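Local atomic coordinates of PTS-dependent dihydroxyacetone kinase operon regulatory protein (Escherichia coli, PDB entry 4LRZ), a protein that positively regulates the dhaKLM operon from a sigma-70 promoter and represses its own expression, probably sensing signals through this N-terminal part. Residues 222-227 with 245-250; 236-241 with 276-281. One frame throughout, in Å; residues are numbered along the deposited sequence.

Interaction 1. Residues 222-227 with 245-250; sequences QGNLQF and GRAITE
Leu225 and Ile248 meet methyl to methyl, CD1 of Leu225 lying 3.8 Å from CD1 of Ile248, and the two side chains cross at about a right angle. Both reach this point by the same first torsion: CG of Leu225 (chi1 175°) and CG1 of Ile248 (chi1 -164°) each extend opposite the backbone N. The other branch of Ile248, CG2, is thereby set between backbone N and carbonyl carbon, and it rests 3.4 Å from Gly223 O. Gly223 O also accepts a hydrogen bond from Ile248 N at 2.8 Å, nearly straight at hydrogen. Two further backbone bonds follow: Leu225 N gives to Arg246 O, and Gly245 N gives to Leu225 O at 2.7 Å. Around Asn224 and Ala247 the pairing amounts to a single beta bridge, by which the loop between helices 230-235 and 256-264 is joined to the start of strand 225-228, outermost in the PAS-fold sheet within this chain. On the other flank of that strand, Gln226 and Phe227 both face Ser218 in a classic beta bulge. OD1 of Asn224 comes to 3.5 Å from Ala247 N. Leu225 also touches Ile217 and Leu251, while Ile248 packs on Trp219, and both apolar side chains are buried. Arg246 starts away from residues 222-227, and its NH1 forms a salt bridge with Glu250 OE1 at 3.2 Å within the loop.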
ATOM      1  N   GLN F 222     -23.522  10.698   0.654  1.00 49.71           N
ATOM      2  CA  GLN F 222     -24.070  10.648  -0.680  1.00 51.07           C
ATOM      3  C   GLN F 222     -25.494  10.122  -0.682  1.00 50.25           C
ATOM      4  O   GLN F 222     -26.060   9.964  -1.743  1.00 53.25           O
ATOM      5  CB  GLN F 222     -23.210   9.745  -1.561  1.00 50.56           C
ATOM      6  CG  GLN F 222     -21.789  10.283  -1.810  1.00 56.21           C
ATOM      7  CD  GLN F 222     -21.759  11.477  -2.783  1.00 63.08           C
ATOM      8  OE1 GLN F 222     -21.567  11.300  -3.985  1.00 67.72           O
ATOM      9  NE2 GLN F 222     -21.964  12.685  -2.262  1.00 65.08           N
ATOM     10  N   GLY F 223     -26.071   9.807   0.472  1.00 48.46           N
ATOM     11  CA  GLY F 223     -27.434   9.245   0.517  1.00 47.42           C
ATOM     12  C   GLY F 223     -27.591   7.720   0.415  1.00 46.26           C
ATOM     13  O   GLY F 223     -28.709   7.212   0.505  1.00 46.69           O
ATOM     14  N   ASN F 224     -26.484   6.993   0.247  1.00 44.45           N
ATOM     15  CA  ASN F 224     -26.488   5.534   0.030  1.00 43.14           C
ATOM     16  C   ASN F 224     -26.345   4.695   1.295  1.00 41.98           C
ATOM     17  O   ASN F 224     -25.444   4.928   2.128  1.00 40.73           O
ATOM     18  CB  ASN F 224     -25.381   5.178  -0.928  1.00 43.06           C
ATOM     19  CG  ASN F 224     -25.587   5.819  -2.243  1.00 45.88           C
ATOM     20  OD1 ASN F 224     -26.735   5.947  -2.677  1.00 48.82           O
ATOM     21  ND2 ASN F 224     -24.511   6.284  -2.874  1.00 44.32           N
ATOM     22  N   LEU F 225     -27.252   3.735   1.433  1.00 41.01           N
ATOM     23  CA  LEU F 225     -27.389   2.944   2.645  1.00 39.38           C
ATOM     24  C   LEU F 225     -26.145   2.066   2.758  1.00 37.99           C
ATOM     25  O   LEU F 225     -25.743   1.423   1.768  1.00 37.57           O
ATOM     26  CB  LEU F 225     -28.658   2.093   2.534  1.00 40.12           C
ATOM     27  CG  LEU F 225     -28.879   1.110   3.667  1.00 41.48           C
ATOM     28  CD1 LEU F 225     -29.810   1.792   4.637  1.00 47.96           C
ATOM     29  CD2 LEU F 225     -29.526  -0.099   3.193  1.00 42.58           C
ATOM     30  N   GLN F 226     -25.496   2.094   3.925  1.00 36.12           N
ATOM     31  CA  GLN F 226     -24.248   1.362   4.098  1.00 35.73           C
ATOM     32  C   GLN F 226     -24.461   0.080   4.861  1.00 36.01           C
ATOM     33  O   GLN F 226     -23.778  -0.905   4.577  1.00 37.10           O
ATOM     34  CB  GLN F 226     -23.129   2.203   4.771  1.00 34.37           C
ATOM     35  CG  GLN F 226     -22.728   3.422   3.953  1.00 33.63           C
ATOM     36  CD  GLN F 226     -22.305   3.040   2.550  1.00 38.17           C
ATOM     37  OE1 GLN F 226     -23.038   3.310   1.579  1.00 40.61           O
ATOM     38  NE2 GLN F 226     -21.142   2.369   2.422  1.00 32.62           N
ATOM     39  N   PHE F 227     -25.349   0.104   5.848  1.00 35.59           N
ATOM     40  CA  PHE F 227     -25.690  -1.093   6.596  1.00 36.62           C
ATOM     41  C   PHE F 227     -27.071  -1.013   7.208  1.00 37.78           C
ATOM     42  O   PHE F 227     -27.582   0.093   7.488  1.00 37.60           O
ATOM     43  CB  PHE F 227     -24.647  -1.509   7.659  1.00 36.67           C
ATOM     44  CG  PHE F 227     -24.153  -0.389   8.576  1.00 36.85           C
ATOM     45  CD1 PHE F 227     -24.807  -0.099   9.777  1.00 37.74           C
ATOM     46  CD2 PHE F 227     -22.944   0.278   8.286  1.00 37.24           C
ATOM     47  CE1 PHE F 227     -24.309   0.901  10.660  1.00 36.25           C
ATOM     48  CE2 PHE F 227     -22.436   1.277   9.116  1.00 35.09           C
ATOM     49  CZ  PHE F 227     -23.115   1.594  10.318  1.00 38.90           C
ATOM     50  N   GLY F 245     -26.399  -0.182  -0.319  1.00 40.41           N
ATOM     51  CA  GLY F 245     -25.848   0.413  -1.513  1.00 41.27           C
ATOM     52  C   GLY F 245     -26.835   1.177  -2.389  1.00 43.49           C
ATOM     53  O   GLY F 245     -26.448   1.682  -3.439  1.00 44.06           O
ATOM     54  N   ARG F 246     -28.104   1.257  -1.995  1.00 44.72           N
ATOM     55  CA  ARG F 246     -29.081   2.083  -2.730  1.00 47.92           C
ATOM     56  C   ARG F 246     -29.423   3.354  -1.956  1.00 47.78           C
ATOM     57  O   ARG F 246     -29.270   3.423  -0.716  1.00 45.96           O
ATOM     58  CB  ARG F 246     -30.377   1.339  -2.994  1.00 49.50           C
ATOM     59  CG  ARG F 246     -30.212  -0.063  -3.529  1.00 54.41           C
ATOM     60  CD  ARG F 246     -31.169  -0.356  -4.689  1.00 62.30           C
ATOM     61  NE  ARG F 246     -32.562   0.040  -4.447  1.00 68.87           N
ATOM     62  CZ  ARG F 246     -33.274   0.859  -5.232  1.00 72.34           C
ATOM     63  NH1 ARG F 246     -32.732   1.397  -6.321  1.00 73.99           N
ATOM     64  NH2 ARG F 246     -34.537   1.150  -4.929  1.00 72.64           N
ATOM     65  N   ALA F 247     -29.880   4.348  -2.700  1.00 49.52           N
ATOM     66  CA  ALA F 247     -30.338   5.604  -2.125  1.00 51.11           C
ATOM     67  C   ALA F 247     -31.395   5.342  -1.066  1.00 51.83           C
ATOM     68  O   ALA F 247     -32.385   4.625  -1.289  1.00 52.63           O
ATOM     69  CB  ALA F 247     -30.872   6.533  -3.210  1.00 52.33           C
ATOM     70  N   ILE F 248     -31.169   5.907   0.101  1.00 52.36           N
ATOM     71  CA  ILE F 248     -32.148   5.799   1.161  1.00 54.87           C
ATOM     72  C   ILE F 248     -33.471   6.527   0.821  1.00 58.67           C
ATOM     73  O   ILE F 248     -34.539   6.106   1.272  1.00 59.39           O
ATOM     74  CB  ILE F 248     -31.560   6.219   2.537  1.00 53.09           C
ATOM     75  CG1 ILE F 248     -32.489   5.714   3.642  1.00 53.31           C
ATOM     76  CG2 ILE F 248     -31.341   7.743   2.588  1.00 53.32           C
ATOM     77  CD1 ILE F 248     -31.840   4.968   4.742  1.00 52.08           C
ATOM     78  N   THR F 249     -33.402   7.586   0.005  1.00 62.47           N
ATOM     79  CA  THR F 249     -34.615   8.321  -0.374  1.00 67.03           C
ATOM     80  C   THR F 249     -35.542   7.385  -1.126  1.00 69.96           C
ATOM     81  O   THR F 249     -36.749   7.375  -0.871  1.00 71.93           O
ATOM     82  CB  THR F 249     -34.359   9.598  -1.242  1.00 68.35           C
ATOM     83  OG1 THR F 249     -33.529   9.274  -2.368  1.00 67.77           O
ATOM     84  CG2 THR F 249     -33.751  10.763  -0.402  1.00 68.22           C
ATOM     85  N   GLU F 250     -34.989   6.579  -2.034  1.00 71.41           N
ATOM     86  CA  GLU F 250     -35.813   5.596  -2.737  1.00 73.85           C
ATOM     87  C   GLU F 250     -36.014   4.281  -1.975  1.00 73.36           C
ATOM     88  O   GLU F 250     -36.528   3.318  -2.527  1.00 74.54           O
ATOM     89  CB  GLU F 250     -35.360   5.381  -4.194  1.00 74.97           C
ATOM     90  CG  GLU F 250     -33.943   4.875  -4.407  1.00 75.47           C
ATOM     91  CD  GLU F 250     -33.339   5.411  -5.712  1.00 79.08           C
ATOM     92  OE1 GLU F 250     -32.732   4.609  -6.461  1.00 78.61           O
ATOM     93  OE2 GLU F 250     -33.478   6.633  -5.987  1.00 79.62           O
TER

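Interaction 2. Residues 236-241 with 276-281; sequences LRLDAT and ESQHQF
With chi1 of Ser277 at -44°, OG stands opposite its own carbonyl carbon and meets Leu236 O, while Arg237, likewise turned at chi1, bends at chi3 (-49°) to bring its guanidinium to Gln280. Ser277 OG donates to Leu236 O at 2.8 Å, arriving from well above the carbonyl plane. This carbonyl belongs to the residue where the chain leaves helix 230-235, so the hydroxyl ties the end of that helix to the neighbouring turn. One residue further on, Arg237 O receives a weak bond from Gln278 NE2, straight but long at 3.4 Å; the bend of the glutamine at chi2 folds its amide back to this oxygen. The guanidinium of Arg237 reaches the turn through NH2, which lies 3.4 Å from Gln280 CB, with that carbon at the edge of the group and near its plane. Beyond CB, the Gln280 amide is turned only 19° from the guanidinium plane, although the two side chains as wholes cross at about a right angle. Ser277 O lies 3.2 Å from Arg237 NH2, oblique to the guanidinium. Arg237 NE is buried by the contact and has no polar partner in the model. Leu236 itself packs on Phe275 and Leu252. The turn is held from within by Ser277 N, which bonds to Gln280 O, and it connects strands 271-276 and 281-293. The contact thus joins the exit of a short helix to a beta-hairpin turn at the edge of the antiparallel sheet of a PAS fold.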
ATOM      1  N   LEU F 236     -39.009  -1.804   9.550  1.00 66.45           N
ATOM      2  CA  LEU F 236     -39.251  -0.841   8.480  1.00 66.68           C
ATOM      3  C   LEU F 236     -39.647  -1.529   7.189  1.00 67.93           C
ATOM      4  O   LEU F 236     -39.676  -0.902   6.128  1.00 67.34           O
ATOM      5  CB  LEU F 236     -38.004   0.015   8.237  1.00 65.12           C
ATOM      6  CG  LEU F 236     -37.544   0.859   9.420  1.00 64.28           C
ATOM      7  CD1 LEU F 236     -36.415   1.716   8.981  1.00 64.47           C
ATOM      8  CD2 LEU F 236     -38.683   1.706   9.978  1.00 67.08           C
ATOM      9  N   ARG F 237     -39.975  -2.813   7.297  1.00 69.59           N
ATOM     10  CA  ARG F 237     -40.214  -3.671   6.151  1.00 71.67           C
ATOM     11  C   ARG F 237     -39.407  -3.301   4.882  1.00 70.24           C
ATOM     12  O   ARG F 237     -39.959  -3.006   3.812  1.00 70.88           O
ATOM     13  CB  ARG F 237     -41.706  -3.803   5.898  1.00 75.15           C
ATOM     14  CG  ARG F 237     -42.415  -4.625   6.980  1.00 79.74           C
ATOM     15  CD  ARG F 237     -43.866  -4.858   6.647  1.00 87.78           C
ATOM     16  NE  ARG F 237     -44.537  -3.613   6.269  1.00 92.84           N
ATOM     17  CZ  ARG F 237     -44.948  -3.317   5.033  1.00 95.77           C
ATOM     18  NH1 ARG F 237     -44.769  -4.174   4.021  1.00 95.75           N
ATOM     19  NH2 ARG F 237     -45.543  -2.148   4.817  1.00 97.36           N
ATOM     20  N   LEU F 238     -38.085  -3.302   5.037  1.00 67.89           N
ATOM     21  CA  LEU F 238     -37.177  -3.187   3.908  1.00 66.72           C
ATOM     22  C   LEU F 238     -36.548  -4.535   3.593  1.00 66.17           C
ATOM     23  O   LEU F 238     -36.409  -5.390   4.476  1.00 65.37           O
ATOM     24  CB  LEU F 238     -36.094  -2.130   4.169  1.00 64.99           C
ATOM     25  CG  LEU F 238     -36.494  -0.654   4.040  1.00 65.21           C
ATOM     26  CD1 LEU F 238     -35.258   0.268   4.205  1.00 62.36           C
ATOM     27  CD2 LEU F 238     -37.227  -0.371   2.714  1.00 64.18           C
ATOM     28  N   ASP F 239     -36.199  -4.726   2.321  1.00 66.50           N
ATOM     29  CA  ASP F 239     -35.488  -5.929   1.904  1.00 66.81           C
ATOM     30  C   ASP F 239     -34.116  -6.014   2.554  1.00 64.26           C
ATOM     31  O   ASP F 239     -33.273  -5.116   2.412  1.00 62.99           O
ATOM     32  CB  ASP F 239     -35.338  -6.029   0.389  1.00 68.28           C
ATOM     33  CG  ASP F 239     -34.533  -7.262  -0.032  1.00 71.18           C
ATOM     34  OD1 ASP F 239     -34.245  -8.142   0.809  1.00 73.86           O
ATOM     35  OD2 ASP F 239     -34.180  -7.364  -1.214  1.00 75.01           O
ATOM     36  N   ALA F 240     -33.915  -7.129   3.245  1.00 63.46           N
ATOM     37  CA  ALA F 240     -32.757  -7.373   4.102  1.00 61.29           C
ATOM     38  C   ALA F 240     -31.377  -7.384   3.401  1.00 59.05           C
ATOM     39  O   ALA F 240     -30.373  -7.126   4.064  1.00 56.99           O
ATOM     40  CB  ALA F 240     -32.978  -8.698   4.904  1.00 62.72           C
ATOM     41  N   THR F 241     -31.359  -7.697   2.091  1.00 58.71           N
ATOM     42  CA  THR F 241     -30.146  -7.782   1.265  1.00 56.58           C
ATOM     43  C   THR F 241     -30.110  -6.845   0.026  1.00 56.03           C
ATOM     44  O   THR F 241     -29.021  -6.558  -0.491  1.00 55.85           O
ATOM     45  CB  THR F 241     -29.814  -9.253   0.772  1.00 58.08           C
ATOM     46  OG1 THR F 241     -30.618  -9.587  -0.368  1.00 57.82           O
ATOM     47  CG2 THR F 241     -29.976 -10.311   1.888  1.00 58.39           C
ATOM     48  N   GLU F 276     -43.232   5.510   7.030  1.00 99.45           N
ATOM     49  CA  GLU F 276     -43.997   4.944   5.915  1.00102.50           C
ATOM     50  C   GLU F 276     -43.169   3.999   5.017  1.00102.18           C
ATOM     51  O   GLU F 276     -42.184   4.412   4.391  1.00101.03           O
ATOM     52  CB  GLU F 276     -44.620   6.059   5.067  1.00104.23           C
ATOM     53  CG  GLU F 276     -45.264   5.561   3.764  1.00107.27           C
ATOM     54  CD  GLU F 276     -45.988   6.654   2.985  1.00110.77           C
ATOM     55  OE1 GLU F 276     -47.119   6.385   2.512  1.00112.84           O
ATOM     56  OE2 GLU F 276     -45.427   7.769   2.841  1.00110.67           O
ATOM     57  N   SER F 277     -43.594   2.735   4.954  1.00103.94           N
ATOM     58  CA  SER F 277     -42.995   1.731   4.062  1.00104.40           C
ATOM     59  C   SER F 277     -44.045   1.232   3.067  1.00107.04           C
ATOM     60  O   SER F 277     -45.105   0.759   3.494  1.00109.10           O
ATOM     61  CB  SER F 277     -42.455   0.546   4.876  1.00103.57           C
ATOM     62  OG  SER F 277     -41.752   0.988   6.027  1.00102.90           O
ATOM     63  N   GLN F 278     -43.742   1.326   1.762  1.00107.59           N
ATOM     64  CA  GLN F 278     -44.716   1.069   0.661  1.00110.42           C
ATOM     65  C   GLN F 278     -46.207   1.127   1.063  1.00112.85           C
ATOM     66  O   GLN F 278     -46.884   0.093   1.173  1.00114.09           O
ATOM     67  CB  GLN F 278     -44.418  -0.242  -0.101  1.00110.78           C
ATOM     68  CG  GLN F 278     -42.959  -0.505  -0.418  1.00109.26           C
ATOM     69  CD  GLN F 278     -42.346  -1.529   0.524  1.00108.88           C
ATOM     70  OE1 GLN F 278     -42.739  -2.700   0.527  1.00109.69           O
ATOM     71  NE2 GLN F 278     -41.374  -1.093   1.327  1.00107.30           N
ATOM     72  N   HIS F 279     -46.700   2.354   1.254  1.00113.69           N
ATOM     73  CA  HIS F 279     -48.064   2.642   1.763  1.00115.99           C
ATOM     74  C   HIS F 279     -48.443   1.972   3.106  1.00115.54           C
ATOM     75  O   HIS F 279     -49.366   1.154   3.154  1.00117.51           O
ATOM     76  CB  HIS F 279     -49.171   2.464   0.680  1.00119.26           C
ATOM     77  CG  HIS F 279     -48.673   2.004  -0.662  1.00120.62           C
ATOM     78  ND1 HIS F 279     -48.695   0.680  -1.057  1.00122.27           N
ATOM     79  CD2 HIS F 279     -48.156   2.697  -1.708  1.00121.30           C
ATOM     80  CE1 HIS F 279     -48.203   0.577  -2.279  1.00122.71           C
ATOM     81  NE2 HIS F 279     -47.869   1.786  -2.697  1.00122.55           N
ATOM     82  N   GLN F 280     -47.727   2.319   4.185  1.00112.99           N
ATOM     83  CA  GLN F 280     -48.004   1.768   5.530  1.00112.52           C
ATOM     84  C   GLN F 280     -47.226   2.420   6.699  1.00109.83           C
ATOM     85  O   GLN F 280     -46.014   2.645   6.603  1.00107.48           O
ATOM     86  CB  GLN F 280     -47.780   0.254   5.546  1.00112.69           C
ATOM     87  CG  GLN F 280     -48.778  -0.501   6.408  1.00115.66           C
ATOM     88  CD  GLN F 280     -48.083  -1.353   7.449  1.00115.54           C
ATOM     89  OE1 GLN F 280     -47.911  -2.559   7.267  1.00116.06           O
ATOM     90  NE2 GLN F 280     -47.656  -0.720   8.542  1.00114.44           N
ATOM     91  N   PHE F 281     -47.936   2.662   7.809  1.00109.88           N
ATOM     92  CA  PHE F 281     -47.451   3.450   8.961  1.00107.59           C
ATOM     93  C   PHE F 281     -46.809   2.643  10.107  1.00105.18           C
ATOM     94  O   PHE F 281     -47.471   1.795  10.718  1.00106.34           O
ATOM     95  CB  PHE F 281     -48.598   4.302   9.534  1.00110.15           C
ATOM     96  CG  PHE F 281     -48.957   5.503   8.688  1.00112.70           C
ATOM     97  CD1 PHE F 281     -49.868   5.388   7.631  1.00115.77           C
ATOM     98  CD2 PHE F 281     -48.395   6.759   8.960  1.00113.06           C
ATOM     99  CE1 PHE F 281     -50.201   6.506   6.845  1.00117.13           C
ATOM    100  CE2 PHE F 281     -48.722   7.885   8.184  1.00114.36           C
ATOM    101  CZ  PHE F 281     -49.626   7.757   7.123  1.00116.51           C
TER

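Interactions 1 and 2 lie in the same PAS fold, their centres about 14 Å apart. The loop that follows helix 230-235 takes part in both: residues 236-241 meet the hairpin turn 276-281, and residues 245-250 run beside 222-227. This one connection therefore touches parts of the chain at both outer strands of the sheet, 225-228 and 271-276. Between the two contacts, Leu225 and Leu238 both touch Ser243, whose OG is hydrogen-bonded to Asp239 O, and both touch Leu251. Interaction 1 is mainly backbone pairing together with buried apolar side chains, whereas interaction 2 relies on polar side chains and is more exposed.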